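Local coordinates for protein iminosuccinate reductase (Paracoccus denitrificans, PDB 6RQA) that catalyses the NADH-dependent reduction of iminosuccinate to L-aspartate, which regenerates the amino-group donor of the beta-hydroxyaspartate cycle, at residues H67-Y72 with W93-K98; L151-A156 with E174-W179; H158-Q163 with S187-T192. All coordinates share one frame; numbering follows the deposited sequence.

Contact 2 belongs to the buried core of the nucleotide-binding domain, contact 3 is partly buried beside it, and contact 1, also partly buried, is centred about 30 Å from the centre of contact 2 in the other, mixed-sheet domain. Contact 2 and the first helix of contact 3 belong to one beta-alpha-beta unit, strand 150-154, helix 158-170 and strand 175-179, on which helix 186-195 packs through L189 and R188. Contact 2 is a ladder of backbone hydrogen bonds with apolar faces; contact 3 joins two helices through an arginine and apolar packing, and the backbone of H158 and Q159 binds the NAD phosphates; contact 1 pairs turns through a salt bridge, a water and an indole.

Contact 1: H67-Y72 with W93-K98; sequences HEDALY and WPNNQK. With TB (terbium(III) ion), chain D.
NZ of K98 forms a salt bridge with E68, donating to OE2 at 2.7 Å and only weakly to OE1. OE2 receives it on its syn lone pair, the side facing the other oxygen. The two chains come from opposite directions, K98 extended beyond CG and E68 bent at chi2 (-80°), a bend that brings the carboxylate round to the lysine. Closer to the backbone, a water joins the segments: it accepts from N95 N at 2.7 Å and lies within hydrogen-bonding distance of E68 O. P94 rests its ring on the turn H67-A70, with CD 3.2 Å from D69 O. D69 itself turns to a terbium(III) ion, binding it through OD2 at 2.3 Å and more distantly through OD1. On the buried side, A70 CB sits over one face of the W93 indole, 3.5 Å from the centroid of the five-membered ring, a CH-pi contact. Y72 lies beside the indole and points the same way, its CD1 meeting CH2 at the ring edge, 3.8 Å away. The indole NE1 is taken up by P113 O of the second subunit, and H67 NE2 bonds D114 there. The contact thus combines a type I' turn, H67-A70, leading into strand 71-79 with a type I turn, W93-N96, following strand 84-92, at the subunit interface of the mixed-sheet domain.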
loop_
_atom_site.group_PDB
_atom_site.type_symbol
_atom_site.label_atom_id
_atom_site.label_comp_id
_atom_site.label_asym_id
_atom_site.label_seq_id
_atom_site.Cartn_x
_atom_site.Cartn_y
_atom_site.Cartn_z
ATOM N N HIS A 67 -15.426 7.901 -1.874
ATOM C CA HIS A 67 -16.245 7.897 -0.668
ATOM C C HIS A 67 -15.777 9.022 0.244
ATOM O O HIS A 67 -14.594 9.084 0.599
ATOM C CB HIS A 67 -16.154 6.549 0.046
ATOM C CG HIS A 67 -17.067 6.426 1.225
ATOM N ND1 HIS A 67 -18.403 6.115 1.101
ATOM C CD2 HIS A 67 -16.835 6.571 2.552
ATOM C CE1 HIS A 67 -18.957 6.073 2.300
ATOM N NE2 HIS A 67 -18.027 6.347 3.198
ATOM N N GLU A 68 -16.704 9.912 0.612
ATOM C CA GLU A 68 -16.417 11.053 1.484
ATOM C C GLU A 68 -15.339 11.964 0.899
ATOM O O GLU A 68 -14.637 12.660 1.638
ATOM C CB GLU A 68 -16.018 10.596 2.894
ATOM C CG GLU A 68 -17.137 9.939 3.695
ATOM C CD GLU A 68 -18.095 10.945 4.316
ATOM O OE1 GLU A 68 -19.023 10.517 5.036
ATOM O OE2 GLU A 68 -17.920 12.162 4.089
ATOM N N ASP A 69 -15.203 11.964 -0.431
ATOM C CA ASP A 69 -14.201 12.770 -1.136
ATOM C C ASP A 69 -12.788 12.482 -0.638
ATOM O O ASP A 69 -11.910 13.346 -0.696
ATOM C CB ASP A 69 -14.505 14.267 -1.019
ATOM C CG ASP A 69 -15.846 14.635 -1.611
ATOM O OD1 ASP A 69 -16.168 14.133 -2.709
ATOM O OD2 ASP A 69 -16.579 15.421 -0.975
ATOM N N ALA A 70 -12.556 11.264 -0.161
ATOM C CA ALA A 70 -11.314 10.937 0.518
ATOM C C ALA A 70 -10.192 10.640 -0.471
ATOM O O ALA A 70 -10.418 10.149 -1.579
ATOM C CB ALA A 70 -11.513 9.739 1.442
ATOM N N LEU A 71 -8.970 10.949 -0.047
ATOM C CA LEU A 71 -7.750 10.574 -0.752
ATOM C C LEU A 71 -7.011 9.562 0.111
ATOM O O LEU A 71 -6.623 9.875 1.242
ATOM C CB LEU A 71 -6.871 11.794 -1.029
ATOM C CG LEU A 71 -7.124 12.592 -2.310
ATOM C CD1 LEU A 71 -6.947 11.705 -3.533
ATOM C CD2 LEU A 71 -8.503 13.235 -2.303
ATOM N N TYR A 72 -6.823 8.353 -0.414
ATOM C CA TYR A 72 -6.248 7.254 0.348
ATOM C C TYR A 72 -5.158 6.571 -0.464
ATOM O O TYR A 72 -5.271 6.444 -1.686
ATOM C CB TYR A 72 -7.336 6.244 0.746
ATOM C CG TYR A 72 -6.830 5.074 1.558
ATOM C CD1 TYR A 72 -6.510 5.223 2.899
ATOM C CD2 TYR A 72 -6.681 3.818 0.982
ATOM C CE1 TYR A 72 -6.048 4.154 3.646
ATOM C CE2 TYR A 72 -6.222 2.744 1.720
ATOM C CZ TYR A 72 -5.907 2.918 3.050
ATOM O OH TYR A 72 -5.449 1.853 3.788
ATOM N N TRP A 93 -9.339 13.130 4.542
ATOM C CA TRP A 93 -10.800 13.116 4.537
ATOM C C TRP A 93 -11.308 14.545 4.670
ATOM O O TRP A 93 -11.258 15.121 5.768
ATOM C CB TRP A 93 -11.342 12.243 5.672
ATOM C CG TRP A 93 -11.575 10.815 5.277
ATOM C CD1 TRP A 93 -12.777 10.177 5.191
ATOM C CD2 TRP A 93 -10.582 9.852 4.903
ATOM N NE1 TRP A 93 -12.595 8.875 4.795
ATOM C CE2 TRP A 93 -11.256 8.650 4.612
ATOM C CE3 TRP A 93 -9.188 9.887 4.792
ATOM C CZ2 TRP A 93 -10.586 7.495 4.211
ATOM C CZ3 TRP A 93 -8.525 8.740 4.395
ATOM C CH2 TRP A 93 -9.224 7.561 4.110
ATOM N N PRO A 94 -11.806 15.159 3.592
ATOM C CA PRO A 94 -12.153 16.590 3.652
ATOM C C PRO A 94 -13.312 16.916 4.578
ATOM O O PRO A 94 -13.431 18.071 5.001
ATOM C CB PRO A 94 -12.507 16.927 2.195
ATOM C CG PRO A 94 -11.893 15.829 1.377
ATOM C CD PRO A 94 -11.952 14.608 2.237
ATOM N N ASN A 95 -14.171 15.952 4.903
ATOM C CA ASN A 95 -15.364 16.211 5.698
ATOM C C ASN A 95 -15.264 15.626 7.101
ATOM O O ASN A 95 -16.288 15.433 7.762
ATOM C CB ASN A 95 -16.599 15.667 4.981
ATOM C CG ASN A 95 -16.591 15.979 3.500
ATOM O OD1 ASN A 95 -16.690 15.081 2.663
ATOM N ND2 ASN A 95 -16.460 17.258 3.168
ATOM N N ASN A 96 -14.048 15.347 7.571
ATOM C CA ASN A 96 -13.869 14.709 8.869
ATOM C C ASN A 96 -14.297 15.591 10.036
ATOM O O ASN A 96 -14.388 15.089 11.161
ATOM C CB ASN A 96 -12.411 14.289 9.044
ATOM C CG ASN A 96 -12.240 12.786 9.058
ATOM O OD1 ASN A 96 -13.156 12.042 8.706
ATOM N ND2 ASN A 96 -11.063 12.329 9.467
ATOM N N GLN A 97 -14.563 16.880 9.804
ATOM C CA GLN A 97 -15.006 17.741 10.895
ATOM C C GLN A 97 -16.345 17.284 11.459
ATOM O O GLN A 97 -16.612 17.471 12.652
ATOM C CB GLN A 97 -15.095 19.192 10.420
ATOM C CG GLN A 97 -15.374 20.193 11.532
ATOM C CD GLN A 97 -15.510 21.612 11.018
ATOM O OE1 GLN A 97 -16.369 21.905 10.186
ATOM N NE2 GLN A 97 -14.657 22.503 11.510
ATOM N N LYS A 98 -17.194 16.674 10.627
ATOM C CA LYS A 98 -18.477 16.178 11.109
ATOM C C LYS A 98 -18.321 14.971 12.025
ATOM O O LYS A 98 -19.241 14.669 12.792
ATOM C CB LYS A 98 -19.386 15.830 9.929
ATOM C CG LYS A 98 -18.965 14.603 9.146
ATOM C CD LYS A 98 -19.605 14.605 7.770
ATOM C CE LYS A 98 -19.234 13.368 6.974
ATOM N NZ LYS A 98 -19.818 13.420 5.606
HETATM TB TB TB D . -18.380 15.674 -2.410
HETATM O O HOH W 1 -14.174 13.346 4.225
#

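Contact 2: L151-A156 with E174-W179; sequences LGMIGA and EKVIGW
Strands 151-154 and 175-179 run parallel, 4.7 Å apart at their closest and inclined by 21°, joined by five backbone hydrogen bonds in an unbroken parallel register. They are the two strands of a beta-alpha-beta unit of the Rossmann fold, connected through helix 158-170. Bonds pass to and fro: L151 N to K175 O, I177 N to L151 O at 3.0 Å, M153 N to I177 O, then W179 N to M153 O. CA-H...O contacts fill the intervals, as from G178 CA to M153 O at 3.2 Å. On the face bearing L151, M153 and V176, M153 CG lies 4.0 Å from V176 CG1. V176 directs that methyl towards M153 because CG1 stands opposite the backbone N (chi1 -179°), and helix 158-170 covers both through M164. The other face carries I154, I177 and W179. Here I154 CG2 reaches the edge of the indole, 3.9 Å from W179 CE3, and L205 and L208 of helix 205-211 pack against both residues. K175, which begins its strand, has NZ in a salt bridge with E201. Beyond the strand, G155 begins the glycine-rich turn towards NAD with a positive phi, and its N closes the ladder on W179 O at 2.8 Å.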
loop_
_atom_site.group_PDB
_atom_site.type_symbol
_atom_site.label_atom_id
_atom_site.label_comp_id
_atom_site.label_asym_id
_atom_site.label_seq_id
_atom_site.Cartn_x
_atom_site.Cartn_y
_atom_site.Cartn_z
ATOM N N LEU A 151 13.250 34.880 9.996
ATOM C CA LEU A 151 12.529 33.738 9.453
ATOM C C LEU A 151 11.175 34.196 8.927
ATOM O O LEU A 151 10.427 34.877 9.635
ATOM C CB LEU A 151 12.342 32.660 10.522
ATOM C CG LEU A 151 11.463 31.464 10.152
ATOM C CD1 LEU A 151 12.109 30.643 9.046
ATOM C CD2 LEU A 151 11.187 30.605 11.375
ATOM N N GLY A 152 10.867 33.822 7.687
ATOM C CA GLY A 152 9.601 34.188 7.083
ATOM C C GLY A 152 8.649 33.018 6.947
ATOM O O GLY A 152 8.977 32.016 6.306
ATOM N N MET A 153 7.466 33.135 7.545
ATOM C CA MET A 153 6.462 32.078 7.530
ATOM C C MET A 153 5.349 32.459 6.565
ATOM O O MET A 153 4.661 33.465 6.772
ATOM C CB MET A 153 5.893 31.837 8.929
ATOM C CG MET A 153 6.905 31.331 9.938
ATOM S SD MET A 153 7.547 29.697 9.526
ATOM C CE MET A 153 6.039 28.730 9.522
ATOM N N ILE A 154 5.174 31.661 5.518
ATOM C CA ILE A 154 4.067 31.819 4.583
ATOM C C ILE A 154 3.061 30.721 4.910
ATOM O O ILE A 154 3.197 29.577 4.463
ATOM C CB ILE A 154 4.528 31.755 3.126
ATOM C CG1 ILE A 154 5.524 32.879 2.839
ATOM C CG2 ILE A 154 3.326 31.857 2.189
ATOM C CD1 ILE A 154 5.963 32.952 1.393
ATOM N N GLY A 155 2.056 31.065 5.707
ATOM C CA GLY A 155 1.043 30.079 6.082
ATOM C C GLY A 155 0.988 29.959 7.591
ATOM O O GLY A 155 2.006 29.901 8.281
ATOM N N ALA A 156 -0.239 29.926 8.113
ATOM C CA ALA A 156 -0.479 29.834 9.548
ATOM C C ALA A 156 -1.404 28.670 9.878
ATOM O O ALA A 156 -2.179 28.737 10.838
ATOM C CB ALA A 156 -1.053 31.142 10.088
ATOM N N GLU A 174 16.465 35.839 15.018
ATOM C CA GLU A 174 16.211 37.021 15.827
ATOM C C GLU A 174 14.785 37.538 15.716
ATOM O O GLU A 174 14.319 38.212 16.640
ATOM C CB GLU A 174 17.175 38.152 15.441
ATOM C CG GLU A 174 18.642 37.784 15.546
ATOM C CD GLU A 174 19.552 38.904 15.082
ATOM O OE1 GLU A 174 19.032 39.978 14.714
ATOM O OE2 GLU A 174 20.786 38.710 15.085
ATOM N N LYS A 175 14.089 37.238 14.623
ATOM C CA LYS A 175 12.751 37.759 14.391
ATOM C C LYS A 175 12.007 36.805 13.470
ATOM O O LYS A 175 12.615 36.110 12.651
ATOM C CB LYS A 175 12.805 39.169 13.787
ATOM C CG LYS A 175 11.462 39.867 13.669
ATOM C CD LYS A 175 11.611 41.231 13.015
ATOM C CE LYS A 175 10.268 41.928 12.889
ATOM N NZ LYS A 175 10.397 43.264 12.245
ATOM N N VAL A 176 10.684 36.768 13.618
ATOM C CA VAL A 176 9.814 35.967 12.765
ATOM C C VAL A 176 8.760 36.888 12.170
ATOM O O VAL A 176 8.012 37.539 12.907
ATOM C CB VAL A 176 9.147 34.814 13.535
ATOM C CG1 VAL A 176 8.266 33.996 12.600
ATOM C CG2 VAL A 176 10.195 33.932 14.195
ATOM N N ILE A 177 8.704 36.949 10.842
ATOM C CA ILE A 177 7.660 37.670 10.122
ATOM C C ILE A 177 6.788 36.648 9.408
ATOM O O ILE A 177 7.288 35.635 8.902
ATOM C CB ILE A 177 8.246 38.695 9.129
ATOM C CG1 ILE A 177 9.238 38.021 8.177
ATOM C CG2 ILE A 177 8.911 39.843 9.878
ATOM C CD1 ILE A 177 9.855 38.969 7.169
ATOM N N GLY A 178 5.481 36.903 9.379
ATOM C CA GLY A 178 4.544 35.938 8.847
ATOM C C GLY A 178 3.516 36.588 7.944
ATOM O O GLY A 178 3.226 37.783 8.041
ATOM N N TRP A 179 2.966 35.764 7.055
ATOM C CA TRP A 179 1.889 36.168 6.164
ATOM C C TRP A 179 0.987 34.966 5.931
ATOM O O TRP A 179 1.465 33.830 5.848
ATOM C CB TRP A 179 2.425 36.701 4.830
ATOM C CG TRP A 179 1.346 37.096 3.862
ATOM C CD1 TRP A 179 0.766 38.327 3.737
ATOM C CD2 TRP A 179 0.720 36.258 2.882
ATOM N NE1 TRP A 179 -0.180 38.305 2.742
ATOM C CE2 TRP A 179 -0.228 37.047 2.202
ATOM C CE3 TRP A 179 0.870 34.917 2.515
ATOM C CZ2 TRP A 179 -1.024 36.540 1.176
ATOM C CZ3 TRP A 179 0.078 34.416 1.496
ATOM C CH2 TRP A 179 -0.856 35.226 0.839
#

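Contact 3: H158-Q163 with S187-T192; sequences HQSAFQ and SRLADT. With NAD (nicotinamide-adenine-dinucleotide), chain C.
The guanidinium of R188 carries A161 CB over one face, 3.6 Å from NH1, while H158 O, S160 OG and F162 CE2 lie around its edge. H158 O is the main polar partner across the contact: NH1 points to it in the carbonyl plane, on a lone pair, though the modelled separation is too short for its exact length to be relied on, and NE adds weak bonds to it, at 3.2 Å, and to G157 O. The imidazole of H158 lies only 22° from parallel with the guanidinium but meets it obliquely, CD2 being 3.7 Å from NH1. R188 reaches across with its chain extended from CG to NE, CG lying anti to the backbone N (chi1 -177°). Next to it the helices pack through T192 CG2 against A161 CB at 3.6 Å and the L189 methyl CD2 against S160 OG, whose hydroxyl bonds G157 O. The same turn of helix 158-163 faces the cofactor on another side. H158 N donates to NAD O2A at 2.9 Å and Q159 N to O1N, both nearly straight, so two successive backbone N-H groups hold the pyrophosphate, as at the phosphate-binding turn of a Rossmann fold. Helix 186-195 runs roughly alongside helix 158-170, at 25° between the short segments, with L189 also on F200 of strand 200-202; F162 and Q163 also pack on helix 125-143.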
loop_
_atom_site.group_PDB
_atom_site.type_symbol
_atom_site.label_atom_id
_atom_site.label_comp_id
_atom_site.label_asym_id
_atom_site.label_seq_id
_atom_site.Cartn_x
_atom_site.Cartn_y
_atom_site.Cartn_z
ATOM N N HIS A 158 -2.225 24.364 10.579
ATOM C CA HIS A 158 -1.918 23.495 11.710
ATOM C C HIS A 158 -0.425 23.196 11.792
ATOM O O HIS A 158 0.181 23.283 12.866
ATOM C CB HIS A 158 -2.722 22.198 11.603
ATOM C CG HIS A 158 -2.306 21.142 12.582
ATOM N ND1 HIS A 158 -1.580 20.031 12.212
ATOM C CD2 HIS A 158 -2.517 21.027 13.914
ATOM C CE1 HIS A 158 -1.362 19.276 13.274
ATOM N NE2 HIS A 158 -1.920 19.859 14.320
ATOM N N GLN A 159 0.186 22.845 10.662
ATOM C CA GLN A 159 1.584 22.434 10.659
ATOM C C GLN A 159 2.557 23.603 10.729
ATOM O O GLN A 159 3.751 23.373 10.952
ATOM C CB GLN A 159 1.880 21.592 9.416
ATOM C CG GLN A 159 1.118 20.282 9.378
ATOM C CD GLN A 159 1.589 19.373 8.267
ATOM O OE1 GLN A 159 2.314 19.798 7.370
ATOM N NE2 GLN A 159 1.183 18.110 8.326
ATOM N N SER A 160 2.084 24.840 10.555
ATOM C CA SER A 160 2.983 25.990 10.596
ATOM C C SER A 160 3.658 26.129 11.954
ATOM O O SER A 160 4.802 26.594 12.035
ATOM C CB SER A 160 2.222 27.270 10.248
ATOM O OG SER A 160 1.214 27.537 11.207
ATOM N N ALA A 161 2.971 25.735 13.030
ATOM C CA ALA A 161 3.586 25.781 14.352
ATOM C C ALA A 161 4.759 24.812 14.444
ATOM O O ALA A 161 5.823 25.161 14.970
ATOM C CB ALA A 161 2.545 25.468 15.425
ATOM N N PHE A 162 4.584 23.592 13.932
ATOM C CA PHE A 162 5.670 22.618 13.951
ATOM C C PHE A 162 6.844 23.087 13.101
ATOM O O PHE A 162 8.007 22.865 13.459
ATOM C CB PHE A 162 5.165 21.258 13.468
ATOM C CG PHE A 162 4.029 20.713 14.285
ATOM C CD1 PHE A 162 4.276 19.953 15.415
ATOM C CD2 PHE A 162 2.716 20.967 13.927
ATOM C CE1 PHE A 162 3.234 19.454 16.171
ATOM C CE2 PHE A 162 1.670 20.469 14.680
ATOM C CZ PHE A 162 1.931 19.712 15.803
ATOM N N GLN A 163 6.560 23.744 11.975
ATOM C CA GLN A 163 7.635 24.249 11.126
ATOM C C GLN A 163 8.453 25.311 11.848
ATOM O O GLN A 163 9.685 25.335 11.741
ATOM C CB GLN A 163 7.058 24.808 9.824
ATOM C CG GLN A 163 6.205 23.821 9.036
ATOM C CD GLN A 163 7.006 22.668 8.458
ATOM O OE1 GLN A 163 8.175 22.822 8.104
ATOM N NE2 GLN A 163 6.376 21.503 8.359
ATOM N N SER A 187 -2.545 34.483 14.493
ATOM C CA SER A 187 -2.350 34.339 15.933
ATOM C C SER A 187 -1.612 33.050 16.271
ATOM O O SER A 187 -0.929 32.977 17.299
ATOM C CB SER A 187 -3.699 34.384 16.651
ATOM O OG SER A 187 -4.588 33.412 16.126
ATOM N N ARG A 188 -1.734 32.026 15.422
ATOM C CA ARG A 188 -1.017 30.779 15.658
ATOM C C ARG A 188 0.487 30.966 15.496
ATOM O O ARG A 188 1.277 30.347 16.217
ATOM C CB ARG A 188 -1.534 29.695 14.713
ATOM C CG ARG A 188 -0.911 28.325 14.921
ATOM C CD ARG A 188 -1.706 27.256 14.190
ATOM N NE ARG A 188 -1.056 25.949 14.249
ATOM C CZ ARG A 188 -1.269 25.051 15.204
ATOM N NH1 ARG A 188 -0.632 23.888 15.177
ATOM N NH2 ARG A 188 -2.120 25.314 16.187
ATOM N N LEU A 189 0.903 31.820 14.557
ATOM C CA LEU A 189 2.326 32.103 14.396
ATOM C C LEU A 189 2.856 32.944 15.550
ATOM O O LEU A 189 3.962 32.699 16.047
ATOM C CB LEU A 189 2.576 32.810 13.063
ATOM C CG LEU A 189 2.195 32.052 11.791
ATOM C CD1 LEU A 189 2.564 32.860 10.555
ATOM C CD2 LEU A 189 2.859 30.682 11.761
ATOM N N ALA A 190 2.084 33.940 15.991
ATOM C CA ALA A 190 2.536 34.793 17.085
ATOM C C ALA A 190 2.632 34.017 18.392
ATOM O O ALA A 190 3.581 34.204 19.161
ATOM C CB ALA A 190 1.600 35.992 17.238
ATOM N N ASP A 191 1.663 33.137 18.656
ATOM C CA ASP A 191 1.677 32.362 19.893
ATOM C C ASP A 191 2.917 31.480 19.977
ATOM O O ASP A 191 3.615 31.466 20.999
ATOM C CB ASP A 191 0.406 31.518 20.001
ATOM C CG ASP A 191 -0.816 32.346 20.351
ATOM O OD1 ASP A 191 -0.671 33.571 20.549
ATOM O OD2 ASP A 191 -1.921 31.771 20.432
ATOM N N THR A 192 3.212 30.737 18.908
ATOM C CA THR A 192 4.388 29.874 18.917
ATOM C C THR A 192 5.679 30.684 18.901
ATOM O O THR A 192 6.684 30.254 19.479
ATOM C CB THR A 192 4.345 28.909 17.732
ATOM O OG1 THR A 192 4.263 29.649 16.508
ATOM C CG2 THR A 192 3.136 27.998 17.846
HETATM P PA NAD C . -4.202 23.649 6.972
HETATM O O1A NAD C . -5.404 23.619 6.069
HETATM O O2A NAD C . -4.089 23.586 8.461
HETATM O O5B NAD C . -3.725 25.290 6.674
HETATM C C5B NAD C . -3.870 25.513 5.325
HETATM C C4B NAD C . -3.386 26.905 5.013
HETATM O O4B NAD C . -3.377 27.063 3.606
HETATM C C3B NAD C . -4.453 27.840 5.575
HETATM O O3B NAD C . -4.029 28.128 6.867
HETATM C C2B NAD C . -4.341 29.044 4.631
HETATM O O2B NAD C . -3.363 29.940 5.039
HETATM C C1B NAD C . -3.839 28.374 3.290
HETATM N N9A NAD C . -4.939 28.197 2.336
HETATM C C8A NAD C . -6.136 27.466 2.453
HETATM N N7A NAD C . -6.897 27.541 1.362
HETATM C C5A NAD C . -6.167 28.359 0.480
HETATM C C6A NAD C . -6.425 28.822 -0.837
HETATM N N6A NAD C . -7.580 28.460 -1.464
HETATM N N1A NAD C . -5.519 29.630 -1.479
HETATM C C2A NAD C . -4.385 29.951 -0.780
HETATM N N3A NAD C . -4.003 29.587 0.464
HETATM C C4A NAD C . -4.939 28.780 1.073
HETATM O O3 NAD C . -3.256 22.676 6.104
HETATM P PN NAD C . -2.024 22.057 6.889
HETATM O O1N NAD C . -1.157 22.928 7.763
HETATM O O2N NAD C . -2.526 20.675 7.107
HETATM O O5D NAD C . -0.819 21.641 5.644
HETATM C C5D NAD C . -0.915 22.596 4.677
HETATM C C4D NAD C . -0.222 22.087 3.439
HETATM O O4D NAD C . 0.907 21.285 3.847
HETATM C C3D NAD C . -1.221 21.132 2.718
HETATM O O3D NAD C . -1.237 21.533 1.395
HETATM C C2D NAD C . -0.562 19.750 2.887
HETATM O O2D NAD C . -0.639 18.943 1.761
HETATM C C1D NAD C . 0.918 20.190 2.987
HETATM N N1N NAD C . 1.724 19.096 3.661
HETATM C C2N NAD C . 2.955 18.847 3.127
HETATM C C3N NAD C . 3.756 17.855 3.689
HETATM C C7N NAD C . 5.087 17.651 3.045
HETATM O O7N NAD C . 5.877 16.802 3.443
HETATM N N7N NAD C . 5.384 18.465 1.979
HETATM C C4N NAD C . 3.290 17.130 4.786
HETATM C C5N NAD C . 2.032 17.403 5.308
HETATM C C6N NAD C . 1.236 18.403 4.735
#